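Local coordinates for protein alginate lyase AlgAT5 (Defluviitalea, PDB 5ZQI) that cleaves alginate, probably by beta-elimination, as a lyase of polysaccharide lyase family 7, at residues A[68-76]-A[104-113]; A[236-244]-A[257-268]. One frame throughout, in Å; residues are numbered along the deposited sequence.

In the fold
Contact 1 lies toward the edge of the beta-sandwich and contact 2 near its middle, with centres about 14 Å apart. Both join the two facing sheets. In contact 1 this is done mostly by loops that follow strands 67-70 and 102-107, with backbone hydrogen bonds, a carboxylate and waters. Contact 2 is buried. It packs strands 236-239 and 241-243 on strand 256-269, chiefly through apolar side chains, among them Met241. Strands 102-107 and 256-269 are neighbours in one sheet, so the contacts meet: Phe104 pairs with Asn259 through the backbone and packs on Ile261, and Ala106 O probably accepts a hydrogen bond from Thr243 OG1.

Contact 1. Residues A[68-76]-A[104-113]; sequences KLTLPINDA and FKAHCGGDTT
Asp111 holds CG beside its backbone N and opposite its carbonyl carbon (chi1 -64°), which turns OD2 toward the backbone of Asn74 and Asp75. Asp75 N donates to Asp111 OD2 at 2.9 Å. It meets the anti side of the carboxylate, 28° out of its plane. A water links the same oxygen to Asn74 N. The Asp111 backbone is held as well: Asp111 N donates to Pro72 O at 2.8 Å, from above the carbonyl plane. A second water may donate to Leu71 O or Asp111 O. Asp75 OD1 lies 4.0 Å from Asp111 OD2, and these like charges probably repel. With an alanine here, Asp75 N would probably be left without its acceptor and the loop around Asn74 and Asp75 would be less firmly fixed.

Apolar contacts accompany these bonds. Pro72 CB rests on Ala106 CB at 4.1 Å, and its CG lies near Lys105 O, which is buried with no polar partner. Ile73 CG2 reaches the edge of the His107 ring, 4.0 Å from CE1. Thr70 CG2 and Thr113 CG2 touch at 3.8 Å, the side chains crossing at about a right angle, while Thr113 OG1 bonds to Arg120. Gly110 belongs to the type I turn from His107, and a side chain on it would clash with Pro72 O. Two loops that follow strands of the facing sheets are thus tied together at the margin of a beta-sandwich.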
ATOM      1  N   LYS A  68      -0.835   7.294  -8.981  1.00  8.12           N
ATOM      2  CA  LYS A  68       0.383   7.086  -9.760  1.00  6.55           C
ATOM      3  C   LYS A  68       1.128   5.911  -9.148  1.00  6.58           C
ATOM      4  O   LYS A  68       0.953   5.613  -7.958  1.00  8.07           O
ATOM      5  CB  LYS A  68       1.257   8.334  -9.826  1.00  9.74           C
ATOM      6  CG  LYS A  68       1.866   8.817  -8.573  1.00 10.11           C
ATOM      7  CD  LYS A  68       2.866   9.965  -8.866  1.00 12.40           C
ATOM      8  CE  LYS A  68       3.376  10.582  -7.599  1.00 13.23           C
ATOM      9  NZ  LYS A  68       4.392  11.628  -7.903  1.00 19.62           N
ATOM     10  N   LEU A  69       1.926   5.225  -9.965  1.00  7.35           N
ATOM     11  CA  LEU A  69       2.611   4.000  -9.557  1.00  7.73           C
ATOM     12  C   LEU A  69       4.115   4.227  -9.452  1.00  6.33           C
ATOM     13  O   LEU A  69       4.709   4.784 -10.378  1.00  9.52           O
ATOM     14  CB  LEU A  69       2.340   2.881 -10.562  1.00  7.35           C
ATOM     15  CG  LEU A  69       3.046   1.548 -10.319  1.00  7.64           C
ATOM     16  CD1 LEU A  69       2.490   0.818  -9.134  1.00 10.48           C
ATOM     17  CD2 LEU A  69       2.925   0.680 -11.591  1.00 11.38           C
ATOM     18  N   THR A  70       4.721   3.789  -8.340  1.00  5.79           N
ATOM     19  CA  THR A  70       6.174   3.680  -8.229  1.00  6.69           C
ATOM     20  C   THR A  70       6.593   2.221  -8.379  1.00  7.69           C
ATOM     21  O   THR A  70       5.997   1.333  -7.755  1.00  7.99           O
ATOM     22  CB  THR A  70       6.685   4.232  -6.909  1.00  9.26           C
ATOM     23  OG1 THR A  70       6.251   5.598  -6.780  1.00 11.28           O
ATOM     24  CG2 THR A  70       8.229   4.134  -6.842  1.00  8.33           C
ATOM     25  N   LEU A  71       7.609   1.973  -9.222  1.00  7.37           N
ATOM     26  CA  LEU A  71       8.116   0.646  -9.527  1.00  7.31           C
ATOM     27  C   LEU A  71       9.332   0.277  -8.698  1.00  7.03           C
ATOM     28  O   LEU A  71       9.998   1.129  -8.099  1.00  7.63           O
ATOM     29  CB  LEU A  71       8.508   0.582 -11.003  1.00  7.26           C
ATOM     30  CG  LEU A  71       7.384   0.671 -12.035  1.00 10.15           C
ATOM     31  CD1 LEU A  71       7.955   0.867 -13.447  1.00 12.22           C
ATOM     32  CD2 LEU A  71       6.472  -0.517 -11.999  1.00 15.91           C
ATOM     33  N   PRO A  72       9.646  -1.051  -8.643  1.00  7.56           N
ATOM     34  CA  PRO A  72      10.881  -1.483  -7.970  1.00  8.09           C
ATOM     35  C   PRO A  72      12.098  -1.611  -8.884  1.00 10.24           C
ATOM     36  O   PRO A  72      13.122  -2.215  -8.526  1.00 10.64           O
ATOM     37  CB  PRO A  72      10.497  -2.855  -7.403  1.00  8.74           C
ATOM     38  CG  PRO A  72       9.533  -3.377  -8.471  1.00  8.85           C
ATOM     39  CD  PRO A  72       8.715  -2.176  -8.908  1.00  8.72           C
ATOM     40  N   ILE A  73      11.983  -1.033 -10.080  1.00  9.37           N
ATOM     41  CA  ILE A  73      13.025  -1.087 -11.106  1.00  9.64           C
ATOM     42  C   ILE A  73      13.156   0.297 -11.725  1.00  9.91           C
ATOM     43  O   ILE A  73      12.414   1.215 -11.384  1.00 10.18           O
ATOM     44  CB  ILE A  73      12.745  -2.140 -12.206  1.00 10.90           C
ATOM     45  CG1 ILE A  73      11.400  -1.833 -12.843  1.00 10.39           C
ATOM     46  CG2 ILE A  73      12.803  -3.546 -11.612  1.00 13.95           C
ATOM     47  CD1 ILE A  73      11.149  -2.631 -14.144  1.00 14.19           C
ATOM     48  N   ASN A  74      14.121   0.435 -12.653  1.00 11.77           N
ATOM     49  CA  ASN A  74      14.278   1.661 -13.442  1.00 11.92           C
ATOM     50  C   ASN A  74      14.436   2.892 -12.555  1.00 13.16           C
ATOM     51  O   ASN A  74      13.871   3.955 -12.832  1.00 13.19           O
ATOM     52  CB  ASN A  74      13.109   1.830 -14.409  1.00 12.63           C
ATOM     53  CG  ASN A  74      12.963   0.650 -15.368  1.00 13.18           C
ATOM     54  OD1 ASN A  74      13.915  -0.084 -15.640  1.00 18.54           O
ATOM     55  ND2 ASN A  74      11.756   0.450 -15.852  1.00 14.78           N
ATOM     56  N   ASP A  75      15.267   2.776 -11.523  1.00 12.72           N
ATOM     57  CA  ASP A  75      15.507   3.876 -10.588  1.00 13.50           C
ATOM     58  C   ASP A  75      14.215   4.306  -9.899  1.00 15.56           C
ATOM     59  O   ASP A  75      13.978   5.485  -9.662  1.00 14.27           O
ATOM     60  CB  ASP A  75      16.193   5.040 -11.302  1.00 15.29           C
ATOM     61  CG  ASP A  75      17.545   4.640 -11.872  1.00 25.52           C
ATOM     62  OD1 ASP A  75      18.307   3.943 -11.151  1.00 24.07           O
ATOM     63  OD2 ASP A  75      17.848   4.997 -13.037  1.00 30.19           O
ATOM     64  N   ALA A  76      13.386   3.327  -9.523  1.00 11.15           N
ATOM     65  CA  ALA A  76      12.100   3.592  -8.872  1.00  9.62           C
ATOM     66  C   ALA A  76      11.248   4.541  -9.723  1.00 11.99           C
ATOM     67  O   ALA A  76      10.659   5.516  -9.246  1.00 11.50           O
ATOM     68  CB  ALA A  76      12.319   4.130  -7.451  1.00 11.56           C
ATOM     69  N   PHE A 104       0.964  -7.032  -7.130  1.00  7.44           N
ATOM     70  CA  PHE A 104       2.044  -6.080  -6.862  1.00  6.42           C
ATOM     71  C   PHE A 104       3.201  -6.887  -6.281  1.00  7.22           C
ATOM     72  O   PHE A 104       3.034  -7.551  -5.252  1.00  7.58           O
ATOM     73  CB  PHE A 104       1.637  -4.993  -5.871  1.00  5.26           C
ATOM     74  CG  PHE A 104       0.510  -4.101  -6.317  1.00  7.72           C
ATOM     75  CD1 PHE A 104      -0.813  -4.528  -6.239  1.00  8.33           C
ATOM     76  CD2 PHE A 104       0.762  -2.816  -6.764  1.00  5.35           C
ATOM     77  CE1 PHE A 104      -1.832  -3.667  -6.627  1.00  8.12           C
ATOM     78  CE2 PHE A 104      -0.249  -1.980  -7.144  1.00  6.94           C
ATOM     79  CZ  PHE A 104      -1.545  -2.397  -7.078  1.00  7.95           C
ATOM     80  N   LYS A 105       4.380  -6.779  -6.890  1.00  6.07           N
ATOM     81  CA  LYS A 105       5.581  -7.480  -6.434  1.00  7.43           C
ATOM     82  C   LYS A 105       6.723  -6.490  -6.303  1.00  6.84           C
ATOM     83  O   LYS A 105       6.962  -5.717  -7.220  1.00  7.51           O
ATOM     84  CB  LYS A 105       5.966  -8.612  -7.407  1.00  7.01           C
ATOM     85  CG  LYS A 105       7.322  -9.238  -7.108  1.00  7.65           C
ATOM     86  CD  LYS A 105       7.613 -10.406  -8.030  1.00 12.90           C
ATOM     87  CE  LYS A 105       9.046 -10.897  -7.842  1.00 15.01           C
ATOM     88  NZ  LYS A 105       9.404 -12.068  -8.675  1.00 20.86           N
ATOM     89  N   ALA A 106       7.466  -6.550  -5.194  1.00  7.19           N
ATOM     90  CA  ALA A 106       8.720  -5.813  -5.061  1.00  8.33           C
ATOM     91  C   ALA A 106       9.762  -6.728  -4.441  1.00  7.94           C
ATOM     92  O   ALA A 106       9.582  -7.217  -3.321  1.00  8.59           O
ATOM     93  CB  ALA A 106       8.533  -4.530  -4.237  1.00  8.66           C
ATOM     94  N   HIS A 107      10.832  -6.956  -5.189  1.00  7.89           N
ATOM     95  CA  HIS A 107      11.914  -7.833  -4.759  1.00  7.97           C
ATOM     96  C   HIS A 107      12.964  -7.084  -3.952  1.00  9.52           C
ATOM     97  O   HIS A 107      13.154  -5.884  -4.109  1.00  9.72           O
ATOM     98  CB  HIS A 107      12.567  -8.505  -5.971  1.00  9.99           C
ATOM     99  CG  HIS A 107      13.133  -7.543  -6.971  1.00  9.28           C
ATOM    100  ND1 HIS A 107      12.409  -6.487  -7.490  1.00  8.57           N
ATOM    101  CD2 HIS A 107      14.362  -7.471  -7.531  1.00 12.14           C
ATOM    102  CE1 HIS A 107      13.175  -5.811  -8.330  1.00  8.61           C
ATOM    103  NE2 HIS A 107      14.358  -6.396  -8.383  1.00 11.03           N
ATOM    104  N   CYS A 108      13.670  -7.833  -3.098  1.00 10.64           N
ATOM    105  CA  CYS A 108      14.595  -7.226  -2.138  1.00  9.95           C
ATOM    106  C   CYS A 108      15.773  -6.556  -2.812  1.00 12.05           C
ATOM    107  O   CYS A 108      16.396  -5.663  -2.220  1.00 13.42           O
ATOM    108  CB  CYS A 108      15.057  -8.285  -1.129  1.00 10.99           C
ATOM    109  SG  CYS A 108      13.722  -8.902  -0.060  1.00 14.49           S
ATOM    110  N   GLY A 109      16.102  -6.959  -4.027  1.00 10.69           N
ATOM    111  CA  GLY A 109      17.144  -6.321  -4.795  1.00 12.40           C
ATOM    112  C   GLY A 109      16.690  -5.141  -5.614  1.00 12.82           C
ATOM    113  O   GLY A 109      17.496  -4.562  -6.348  1.00 14.83           O
ATOM    114  N   GLY A 110      15.440  -4.726  -5.467  1.00 11.43           N
ATOM    115  CA  GLY A 110      14.920  -3.664  -6.305  1.00 11.42           C
ATOM    116  C   GLY A 110      15.507  -2.296  -6.004  1.00 10.96           C
ATOM    117  O   GLY A 110      16.078  -2.034  -4.947  1.00 13.07           O
ATOM    118  N   ASP A 111      15.333  -1.399  -6.973  1.00 11.95           N
ATOM    119  CA  ASP A 111      15.684   0.003  -6.792  1.00 11.34           C
ATOM    120  C   ASP A 111      14.736   0.645  -5.791  1.00 10.87           C
ATOM    121  O   ASP A 111      13.589   0.207  -5.617  1.00 11.02           O
ATOM    122  CB  ASP A 111      15.636   0.745  -8.128  1.00 15.00           C
ATOM    123  CG  ASP A 111      16.660   0.239  -9.110  1.00 17.11           C
ATOM    124  OD1 ASP A 111      17.671  -0.361  -8.684  1.00 18.32           O
ATOM    125  OD2 ASP A 111      16.466   0.459 -10.322  1.00 22.10           O
ATOM    126  N   THR A 112      15.236   1.666  -5.104  1.00 13.30           N
ATOM    127  CA  THR A 112      14.475   2.321  -4.049  1.00 13.56           C
ATOM    128  C   THR A 112      14.302   3.810  -4.326  1.00 11.98           C
ATOM    129  O   THR A 112      15.118   4.445  -4.997  1.00 15.14           O
ATOM    130  CB  THR A 112      15.139   2.139  -2.676  1.00 13.51           C
ATOM    131  OG1 THR A 112      16.455   2.718  -2.669  1.00 14.62           O
ATOM    132  CG2 THR A 112      15.255   0.659  -2.319  1.00 11.24           C
ATOM    133  N   THR A 113      13.222   4.368  -3.784  1.00 12.80           N
ATOM    134  CA  THR A 113      13.010   5.799  -3.867  1.00 14.53           C
ATOM    135  C   THR A 113      14.026   6.564  -3.019  1.00 18.57           C
ATOM    136  O   THR A 113      14.622   6.036  -2.071  1.00 15.99           O
ATOM    137  CB  THR A 113      11.607   6.173  -3.383  1.00 12.53           C
ATOM    138  OG1 THR A 113      11.432   5.710  -2.035  1.00 15.66           O
ATOM    139  CG2 THR A 113      10.555   5.546  -4.226  1.00 10.90           C
TER
HETATM  140  O   HOH W   1      11.028   1.021  -5.347  1.00  7.02           O
HETATM  141  O   HOH W   2      16.195  -1.506 -12.894  1.00 21.16           O

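Contact 2. Residues A[236-244]-A[257-268]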
ATOM      1  N   TYR A 236      -1.690  11.729   2.400  1.00  7.33           N
ATOM      2  CA  TYR A 236      -2.178  11.028   1.220  1.00  6.57           C
ATOM      3  C   TYR A 236      -2.094   9.526   1.459  1.00  6.70           C
ATOM      4  O   TYR A 236      -1.316   9.034   2.281  1.00  6.52           O
ATOM      5  CB  TYR A 236      -1.386  11.435  -0.032  1.00  7.09           C
ATOM      6  CG  TYR A 236       0.124  11.316   0.077  1.00  6.76           C
ATOM      7  CD1 TYR A 236       0.895  12.353   0.619  1.00  7.02           C
ATOM      8  CD2 TYR A 236       0.784  10.193  -0.382  1.00  7.98           C
ATOM      9  CE1 TYR A 236       2.250  12.238   0.723  1.00  9.60           C
ATOM     10  CE2 TYR A 236       2.158  10.077  -0.272  1.00  8.93           C
ATOM     11  CZ  TYR A 236       2.874  11.120   0.253  1.00 10.21           C
ATOM     12  OH  TYR A 236       4.247  11.024   0.341  1.00 14.74           O
ATOM     13  N   PHE A 237      -2.926   8.805   0.723  1.00  5.53           N
ATOM     14  CA  PHE A 237      -2.977   7.351   0.821  1.00  5.29           C
ATOM     15  C   PHE A 237      -1.957   6.695  -0.104  1.00  5.29           C
ATOM     16  O   PHE A 237      -1.589   7.252  -1.156  1.00  5.55           O
ATOM     17  CB  PHE A 237      -4.382   6.817   0.473  1.00  5.19           C
ATOM     18  CG  PHE A 237      -5.445   7.129   1.512  1.00  5.21           C
ATOM     19  CD1 PHE A 237      -5.332   6.669   2.816  1.00  5.83           C
ATOM     20  CD2 PHE A 237      -6.578   7.837   1.156  1.00  5.45           C
ATOM     21  CE1 PHE A 237      -6.304   6.963   3.766  1.00  6.01           C
ATOM     22  CE2 PHE A 237      -7.573   8.115   2.101  1.00  8.19           C
ATOM     23  CZ  PHE A 237      -7.435   7.658   3.393  1.00  6.89           C
ATOM     24  N   LYS A 238      -1.551   5.475   0.282  1.00  6.02           N
ATOM     25  CA  LYS A 238      -0.762   4.592  -0.566  1.00  5.57           C
ATOM     26  C   LYS A 238      -1.290   3.178  -0.445  1.00  5.85           C
ATOM     27  O   LYS A 238      -1.785   2.805   0.606  1.00  6.57           O
ATOM     28  CB  LYS A 238       0.736   4.566  -0.195  1.00  7.39           C
ATOM     29  CG  LYS A 238       1.358   5.955  -0.054  1.00  7.00           C
ATOM     30  CD  LYS A 238       2.879   5.839  -0.086  1.00 11.22           C
ATOM     31  CE  LYS A 238       3.305   5.844  -1.585  1.00 13.22           C
ATOM     32  NZ  LYS A 238       4.731   5.531  -1.813  1.00 21.03           N
ATOM     33  N   ALA A 239      -1.169   2.388  -1.522  1.00  6.28           N
ATOM     34  CA  ALA A 239      -1.582   0.988  -1.496  1.00  5.12           C
ATOM     35  C   ALA A 239      -0.735   0.225  -2.504  1.00  8.41           C
ATOM     36  O   ALA A 239      -0.364   0.758  -3.556  1.00  9.27           O
ATOM     37  CB  ALA A 239      -3.067   0.838  -1.839  1.00  8.21           C
ATOM     38  N   GLY A 240      -0.476  -1.037  -2.200  1.00  8.16           N
ATOM     39  CA  GLY A 240       0.320  -1.888  -3.052  1.00  6.51           C
ATOM     40  C   GLY A 240       1.245  -2.727  -2.209  1.00  7.77           C
ATOM     41  O   GLY A 240       0.835  -3.249  -1.156  1.00  8.27           O
ATOM     42  N   MET A 241       2.502  -2.834  -2.644  1.00  7.16           N
ATOM     43  CA  MET A 241       3.503  -3.635  -1.939  1.00  6.46           C
ATOM     44  C   MET A 241       4.753  -2.825  -1.648  1.00  7.60           C
ATOM     45  O   MET A 241       5.416  -2.344  -2.571  1.00 10.20           O
ATOM     46  CB  MET A 241       3.855  -4.888  -2.775  1.00  6.85           C
ATOM     47  CG  MET A 241       5.015  -5.735  -2.243  1.00  7.34           C
ATOM     48  SD  MET A 241       4.869  -6.185  -0.490  1.00  8.36           S
ATOM     49  CE  MET A 241       3.298  -7.062  -0.500  1.00  9.14           C
ATOM     50  N   TYR A 242       5.079  -2.692  -0.366  1.00  7.08           N
ATOM     51  CA  TYR A 242       6.271  -1.981   0.126  1.00  7.11           C
ATOM     52  C   TYR A 242       7.054  -2.990   0.950  1.00  7.62           C
ATOM     53  O   TYR A 242       6.699  -3.286   2.099  1.00  8.85           O
ATOM     54  CB  TYR A 242       5.852  -0.751   0.917  1.00  6.84           C
ATOM     55  CG  TYR A 242       6.939   0.177   1.388  1.00  7.75           C
ATOM     56  CD1 TYR A 242       8.199   0.198   0.792  1.00  7.84           C
ATOM     57  CD2 TYR A 242       6.692   1.052   2.428  1.00  9.64           C
ATOM     58  CE1 TYR A 242       9.181   1.085   1.218  1.00  9.49           C
ATOM     59  CE2 TYR A 242       7.658   1.914   2.855  1.00  9.41           C
ATOM     60  CZ  TYR A 242       8.883   1.931   2.247  1.00  8.27           C
ATOM     61  OH  TYR A 242       9.871   2.816   2.700  1.00 13.85           O
ATOM     62  N   THR A 243       8.065  -3.591   0.324  1.00  7.62           N
ATOM     63  CA  THR A 243       8.793  -4.708   0.928  1.00  8.65           C
ATOM     64  C   THR A 243       9.823  -4.206   1.926  1.00  7.74           C
ATOM     65  O   THR A 243      10.770  -3.520   1.540  1.00  9.45           O
ATOM     66  CB  THR A 243       9.458  -5.534  -0.162  1.00  7.37           C
ATOM     67  OG1 THR A 243       8.424  -6.000  -1.057  1.00  8.87           O
ATOM     68  CG2 THR A 243      10.175  -6.741   0.424  1.00 11.83           C
ATOM     69  N   GLN A 244       9.685  -4.578   3.204  1.00  8.75           N
ATOM     70  CA  GLN A 244      10.581  -4.041   4.241  1.00  8.11           C
ATOM     71  C   GLN A 244      11.809  -4.929   4.420  1.00  9.82           C
ATOM     72  O   GLN A 244      12.157  -5.338   5.522  1.00 11.57           O
ATOM     73  CB  GLN A 244       9.858  -3.862   5.569  1.00  9.73           C
ATOM     74  CG  GLN A 244       8.538  -3.151   5.469  1.00  9.77           C
ATOM     75  CD  GLN A 244       8.687  -1.706   5.136  1.00 10.63           C
ATOM     76  OE1 GLN A 244       9.144  -0.932   5.972  1.00 13.52           O
ATOM     77  NE2 GLN A 244       8.290  -1.321   3.931  1.00 11.50           N
ATOM     78  N   GLY A 257       8.352  -9.547  -1.606  1.00  7.60           N
ATOM     79  CA  GLY A 257       6.988  -9.424  -1.127  1.00  8.73           C
ATOM     80  C   GLY A 257       6.024  -9.315  -2.302  1.00  7.29           C
ATOM     81  O   GLY A 257       6.346  -8.734  -3.335  1.00  7.65           O
ATOM     82  N   GLU A 258       4.844  -9.888  -2.129  1.00  7.43           N
ATOM     83  CA  GLU A 258       3.824  -9.847  -3.161  1.00  7.39           C
ATOM     84  C   GLU A 258       2.446  -9.846  -2.516  1.00  7.65           C
ATOM     85  O   GLU A 258       2.208 -10.546  -1.522  1.00  8.28           O
ATOM     86  CB  GLU A 258       3.962 -11.020  -4.126  1.00  8.92           C
ATOM     87  CG  GLU A 258       3.022 -10.957  -5.337  1.00  9.15           C
ATOM     88  CD  GLU A 258       3.362 -12.037  -6.332  1.00 15.67           C
ATOM     89  OE1 GLU A 258       2.685 -13.096  -6.295  1.00 26.73           O
ATOM     90  OE2 GLU A 258       4.304 -11.867  -7.148  1.00 18.99           O
ATOM     91  N   ASN A 259       1.533  -9.073  -3.114  1.00  7.26           N
ATOM     92  CA  ASN A 259       0.126  -9.098  -2.731  1.00  7.74           C
ATOM     93  C   ASN A 259      -0.756  -8.931  -3.966  1.00  8.28           C
ATOM     94  O   ASN A 259      -0.295  -8.613  -5.064  1.00 10.19           O
ATOM     95  CB  ASN A 259      -0.180  -8.038  -1.651  1.00 10.99           C
ATOM     96  CG  ASN A 259      -0.079  -6.610  -2.157  1.00  8.38           C
ATOM     97  OD1 ASN A 259       0.723  -6.277  -3.008  1.00 10.33           O
ATOM     98  ND2 ASN A 259      -0.943  -5.753  -1.633  1.00 10.74           N
ATOM     99  N   GLU A 260      -2.043  -9.199  -3.786  1.00  7.60           N
ATOM    100  CA  GLU A 260      -3.046  -9.114  -4.839  1.00  8.06           C
ATOM    101  C   GLU A 260      -4.189  -8.267  -4.295  1.00  8.72           C
ATOM    102  O   GLU A 260      -4.733  -8.576  -3.227  1.00  9.07           O
ATOM    103  CB  GLU A 260      -3.534 -10.501  -5.260  1.00 10.50           C
ATOM    104  CG  GLU A 260      -2.428 -11.391  -5.800  1.00 10.17           C
ATOM    105  CD  GLU A 260      -2.902 -12.672  -6.466  1.00 12.28           C
ATOM    106  OE1 GLU A 260      -4.124 -12.786  -6.768  1.00 14.88           O
ATOM    107  OE2 GLU A 260      -2.050 -13.554  -6.685  1.00 18.06           O
ATOM    108  N   ILE A 261      -4.522  -7.189  -5.004  1.00  7.70           N
ATOM    109  CA  ILE A 261      -5.605  -6.278  -4.615  1.00  8.12           C
ATOM    110  C   ILE A 261      -6.796  -6.544  -5.537  1.00  7.65           C
ATOM    111  O   ILE A 261      -6.706  -6.374  -6.760  1.00  8.13           O
ATOM    112  CB  ILE A 261      -5.185  -4.788  -4.662  1.00  7.74           C
ATOM    113  CG1 ILE A 261      -4.001  -4.577  -3.719  1.00  7.21           C
ATOM    114  CG2 ILE A 261      -6.397  -3.889  -4.363  1.00  6.39           C
ATOM    115  CD1 ILE A 261      -3.572  -3.097  -3.568  1.00  8.79           C
ATOM    116  N   TYR A 262      -7.928  -6.893  -4.935  1.00  8.17           N
ATOM    117  CA  TYR A 262      -9.185  -7.172  -5.625  1.00  9.15           C
ATOM    118  C   TYR A 262     -10.063  -5.945  -5.787  1.00  8.77           C
ATOM    119  O   TYR A 262     -10.709  -5.789  -6.833  1.00 10.74           O
ATOM    120  CB  TYR A 262      -9.962  -8.234  -4.831  1.00 10.23           C
ATOM    121  CG  TYR A 262      -9.396  -9.614  -4.910  1.00 11.17           C
ATOM    122  CD1 TYR A 262      -8.322  -9.988  -4.125  1.00 15.29           C
ATOM    123  CD2 TYR A 262      -9.921 -10.549  -5.796  1.00 12.73           C
ATOM    124  CE1 TYR A 262      -7.788 -11.190  -4.269  1.00 17.33           C
ATOM    125  CE2 TYR A 262      -9.408 -11.806  -5.897  1.00 15.47           C
ATOM    126  CZ  TYR A 262      -8.339 -12.113  -5.190  1.00 16.60           C
ATOM    127  OH  TYR A 262      -7.807 -13.428  -5.241  1.00 21.06           O
ATOM    128  N   ASN A 263     -10.083  -5.066  -4.783  1.00  9.25           N
ATOM    129  CA  ASN A 263     -10.876  -3.851  -4.803  1.00  8.61           C
ATOM    130  C   ASN A 263     -10.114  -2.796  -4.018  1.00  9.48           C
ATOM    131  O   ASN A 263      -9.401  -3.109  -3.061  1.00  8.19           O
ATOM    132  CB  ASN A 263     -12.286  -4.060  -4.192  1.00  9.89           C
ATOM    133  CG  ASN A 263     -13.140  -5.066  -4.969  1.00 11.47           C
ATOM    134  OD1 ASN A 263     -13.691  -4.773  -6.041  1.00 14.45           O
ATOM    135  ND2 ASN A 263     -13.244  -6.269  -4.429  1.00 14.61           N
ATOM    136  N   LEU A 264     -10.276  -1.550  -4.426  1.00  8.87           N
ATOM    137  CA  LEU A 264      -9.549  -0.407  -3.884  1.00  6.83           C
ATOM    138  C   LEU A 264     -10.427   0.815  -4.098  1.00  8.06           C
ATOM    139  O   LEU A 264     -10.831   1.086  -5.232  1.00 14.80           O
ATOM    140  CB  LEU A 264      -8.200  -0.227  -4.574  1.00  9.26           C
ATOM    141  CG  LEU A 264      -7.329   0.935  -4.110  1.00  9.17           C
ATOM    142  CD1 LEU A 264      -6.939   0.772  -2.665  1.00 10.39           C
ATOM    143  CD2 LEU A 264      -6.069   0.983  -4.997  1.00 10.62           C
ATOM    144  N   VAL A 265     -10.716   1.542  -3.024  1.00  6.85           N
ATOM    145  CA  VAL A 265     -11.505   2.765  -3.113  1.00  7.64           C
ATOM    146  C   VAL A 265     -10.972   3.805  -2.140  1.00  7.17           C
ATOM    147  O   VAL A 265     -10.600   3.497  -1.008  1.00  8.19           O
ATOM    148  CB  VAL A 265     -13.015   2.523  -2.863  1.00  9.60           C
ATOM    149  CG1 VAL A 265     -13.305   2.126  -1.441  1.00 18.35           C
ATOM    150  CG2 VAL A 265     -13.863   3.721  -3.270  1.00 11.36           C
ATOM    151  N   VAL A 266     -10.927   5.044  -2.612  1.00  7.11           N
ATOM    152  CA  VAL A 266     -10.638   6.222  -1.796  1.00  7.86           C
ATOM    153  C   VAL A 266     -11.806   7.178  -1.937  1.00  7.75           C
ATOM    154  O   VAL A 266     -12.259   7.447  -3.059  1.00  9.95           O
ATOM    155  CB  VAL A 266      -9.324   6.896  -2.214  1.00  8.17           C
ATOM    156  CG1 VAL A 266      -9.207   8.277  -1.606  1.00  9.73           C
ATOM    157  CG2 VAL A 266      -8.145   6.043  -1.777  1.00 10.05           C
ATOM    158  N   THR A 267     -12.299   7.668  -0.800  1.00  7.55           N
ATOM    159  CA  THR A 267     -13.348   8.670  -0.802  1.00 10.16           C
ATOM    160  C   THR A 267     -12.975   9.842   0.100  1.00  9.52           C
ATOM    161  O   THR A 267     -12.262   9.695   1.102  1.00  9.19           O
ATOM    162  CB  THR A 267     -14.699   8.108  -0.324  1.00  9.50           C
ATOM    163  OG1 THR A 267     -14.648   7.784   1.068  1.00 13.34           O
ATOM    164  CG2 THR A 267     -15.144   6.905  -1.114  1.00  9.84           C
ATOM    165  N   HIS A 268     -13.486  11.011  -0.269  1.00 10.28           N
ATOM    166  CA  HIS A 268     -13.289  12.228   0.479  1.00 10.80           C
ATOM    167  C   HIS A 268     -14.600  12.997   0.573  1.00 11.83           C
ATOM    168  O   HIS A 268     -15.314  13.152  -0.422  1.00 14.58           O
ATOM    169  CB  HIS A 268     -12.248  13.149  -0.169  1.00 11.06           C
ATOM    170  CG  HIS A 268     -10.883  12.562  -0.215  1.00 10.30           C
ATOM    171  ND1 HIS A 268     -10.074  12.520   0.894  1.00 10.48           N
ATOM    172  CD2 HIS A 268     -10.193  11.956  -1.212  1.00  9.52           C
ATOM    173  CE1 HIS A 268      -8.934  11.934   0.584  1.00 11.48           C
ATOM    174  NE2 HIS A 268      -8.981  11.578  -0.684  1.00  9.94           N
TER
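Met241 fills a hollow left by Gly257. Its CG is anti to the backbone N (chi1 173°), and bends at the next two torsions curl the thioether over the opposite backbone. Met241 SD stands 3.9 Å from Gly257 CA, and Met241 CE presses on the Glu258 peptide, 3.5 Å from its C. A side chain on Gly257 would run into both Met241 SD and Thr243 OG1, the latter engaged with Ala106. Asn259 OD1 lies against Met241 CB at 3.4 Å, while Asn259 ND2 bonds to Gln149.

Gly240 sits at the corner of its chain, with backbone angles at which a side chain would jam against the carbonyl O of Ala239. Ile261 CD1 comes up against its backbone, 4.0 Å from Gly240 N. Ala239 CB is a small bump beside it. Leu264 CD1 meets that bump at 4.0 Å, with Ile261 CD1 slightly farther off. Next along, Val266 turns both methyls to Phe237 CD2 from one side of the ring, obliquely, CG1 and CG2 each 3.8 Å away. His268 reaches the far part of that ring and bonds to Glu125.

Strands 236-239 and 263-268 run antiparallel, their axes 9.7 Å apart at closest approach, as layers facing each other. Strand 236-239 lies between strands 120-127 and 160-167 in its sheet. Strand 256-269 lies between 102-107 and 142-153 in the other, from which Met145 touches Phe237.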